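Local coordinates for outer membrane protein Omp121 (Bacteroides thetaiotaomicron, PDB 5FQ8), which probably takes up nutrients across the outer membrane as a TonB-dependent transporter, a plugged beta-barrel, at residues P100-D105 against G160-T165. Residues are numbered along the deposited sequence; the frame is centred on the assembly and turned at random.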
loop_
_atom_site.group_PDB
_atom_site.type_symbol
_atom_site.label_atom_id
_atom_site.label_comp_id
_atom_site.label_asym_id
_atom_site.label_seq_id
_atom_site.Cartn_x
_atom_site.Cartn_y
_atom_site.Cartn_z
ATOM N N PRO B 100 30.605 14.763 -8.615
ATOM C CA PRO B 100 31.232 15.853 -7.872
ATOM C C PRO B 100 30.221 16.656 -7.069
ATOM O O PRO B 100 29.019 16.679 -7.344
ATOM C CB PRO B 100 31.845 16.707 -8.979
ATOM C CG PRO B 100 30.965 16.469 -10.125
ATOM C CD PRO B 100 30.590 15.036 -10.058
ATOM N N LEU B 101 30.739 17.333 -6.059
ATOM C CA LEU B 101 29.921 18.209 -5.239
ATOM C C LEU B 101 29.562 19.453 -6.035
ATOM O O LEU B 101 30.429 20.278 -6.326
ATOM C CB LEU B 101 30.674 18.586 -3.973
ATOM C CG LEU B 101 29.994 19.660 -3.148
ATOM C CD1 LEU B 101 28.666 19.143 -2.671
ATOM C CD2 LEU B 101 30.867 20.022 -1.997
ATOM N N TYR B 102 28.291 19.600 -6.379
ATOM C CA TYR B 102 27.821 20.822 -7.004
ATOM C C TYR B 102 27.668 21.914 -5.951
ATOM O O TYR B 102 26.972 21.722 -4.956
ATOM C CB TYR B 102 26.489 20.576 -7.701
ATOM C CG TYR B 102 26.547 19.722 -8.934
ATOM C CD1 TYR B 102 26.577 18.347 -8.844
ATOM C CD2 TYR B 102 26.524 20.292 -10.195
ATOM C CE1 TYR B 102 26.594 17.559 -9.966
ATOM C CE2 TYR B 102 26.539 19.512 -11.315
ATOM C CZ TYR B 102 26.574 18.140 -11.196
ATOM O OH TYR B 102 26.588 17.346 -12.312
ATOM N N VAL B 103 28.303 23.061 -6.168
ATOM C CA VAL B 103 28.264 24.187 -5.237
ATOM C C VAL B 103 27.790 25.419 -5.994
ATOM O O VAL B 103 28.389 25.789 -7.004
ATOM C CB VAL B 103 29.649 24.439 -4.611
ATOM C CG1 VAL B 103 29.592 25.571 -3.650
ATOM C CG2 VAL B 103 30.144 23.209 -3.917
ATOM N N VAL B 104 26.729 26.062 -5.530
ATOM C CA VAL B 104 26.048 27.047 -6.362
ATOM C C VAL B 104 26.368 28.492 -5.975
ATOM O O VAL B 104 26.755 29.283 -6.830
ATOM C CB VAL B 104 24.531 26.793 -6.426
ATOM C CG1 VAL B 104 23.843 28.022 -6.900
ATOM C CG2 VAL B 104 24.268 25.689 -7.413
ATOM N N ASP B 105 26.216 28.900 -4.725
ATOM C CA ASP B 105 26.544 30.319 -4.510
ATOM C C ASP B 105 27.032 30.810 -3.151
ATOM O O ASP B 105 26.568 31.857 -2.721
ATOM C CB ASP B 105 25.316 31.185 -4.843
ATOM C CG ASP B 105 25.298 31.691 -6.281
ATOM O OD1 ASP B 105 26.362 32.007 -6.836
ATOM O OD2 ASP B 105 24.192 31.780 -6.861
ATOM N N GLY B 160 35.627 15.731 -6.784
ATOM C CA GLY B 160 35.619 16.932 -7.580
ATOM C C GLY B 160 34.517 17.882 -7.157
ATOM O O GLY B 160 33.576 17.532 -6.440
ATOM N N VAL B 161 34.640 19.117 -7.619
ATOM C CA VAL B 161 33.679 20.161 -7.301
ATOM C C VAL B 161 33.263 20.865 -8.578
ATOM O O VAL B 161 34.105 21.174 -9.423
ATOM C CB VAL B 161 34.260 21.178 -6.301
ATOM C CG1 VAL B 161 33.263 22.261 -6.070
ATOM C CG2 VAL B 161 34.607 20.507 -5.004
ATOM N N VAL B 162 31.976 21.115 -8.723
ATOM C CA VAL B 162 31.453 21.912 -9.823
ATOM C C VAL B 162 30.921 23.204 -9.226
ATOM O O VAL B 162 29.784 23.259 -8.751
ATOM C CB VAL B 162 30.358 21.185 -10.602
ATOM C CG1 VAL B 162 29.755 22.138 -11.570
ATOM C CG2 VAL B 162 30.920 19.999 -11.317
ATOM N N MET B 163 31.736 24.247 -9.244
ATOM C CA MET B 163 31.342 25.536 -8.707
ATOM C C MET B 163 30.589 26.312 -9.770
ATOM O O MET B 163 31.165 26.694 -10.788
ATOM C CB MET B 163 32.562 26.320 -8.247
ATOM C CG MET B 163 33.051 25.957 -6.887
ATOM S SD MET B 163 34.669 26.641 -6.633
ATOM C CE MET B 163 34.456 28.274 -7.333
ATOM N N ILE B 164 29.336 26.557 -9.532
ATOM C CA ILE B 164 28.533 27.385 -10.421
ATOM C C ILE B 164 28.373 28.768 -9.803
ATOM O O ILE B 164 28.368 28.918 -8.580
ATOM C CB ILE B 164 27.182 26.705 -10.705
ATOM C CG1 ILE B 164 27.411 25.469 -11.561
ATOM C CG2 ILE B 164 26.223 27.631 -11.412
ATOM C CD1 ILE B 164 26.137 24.832 -12.012
ATOM N N THR B 165 28.326 29.800 -10.647
ATOM C CA THR B 165 28.093 31.166 -10.187
ATOM C C THR B 165 27.005 31.795 -11.036
ATOM O O THR B 165 27.116 31.838 -12.262
ATOM C CB THR B 165 29.362 32.012 -10.238
ATOM O OG1 THR B 165 30.363 31.439 -9.396
ATOM C CG2 THR B 165 29.074 33.386 -9.741
#
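Val162 lies between Pro100 and the ring of Tyr102, CG2 toward the proline, CG1 and CB beside the ring. Its side chain crosses that of Pro100 obliquely, bringing CG2 to 3.7 Å from Pro100 CG, while CG1, turned anti to the backbone N (chi1 172°), and CB are each 4.0 Å from Tyr102 CD2. The Val162 and Tyr102 side chains point the same way, as expected for in-register neighbours in parallel strands. An alanine here would lose both methyls and would probably open a gap between Pro100 and Tyr102, leaving the ring less restrained. On the other face Val103 CG2 meets Val161 CG1 obliquely at 3.9 Å, alongside Leu101 and Met163. Parallel pairing is documented by the 14° between strand directions and by four alternating backbone bonds, from Leu101 N to Gly160 O through to Ile164 N to Val103 O (2.8 Å); the bond from Val103 N to Val162 O is the straightest, at 176° about the hydrogen. Strand 101-103 forms one border of the four-stranded mixed sheet of the plug domain. Strand 161-166 lies inside it, paired on its far side with the antiparallel strand 138-144; Val86 of strand 84-88 touches Pro100 and Tyr102, and Met61 packs on Tyr102 and Val162.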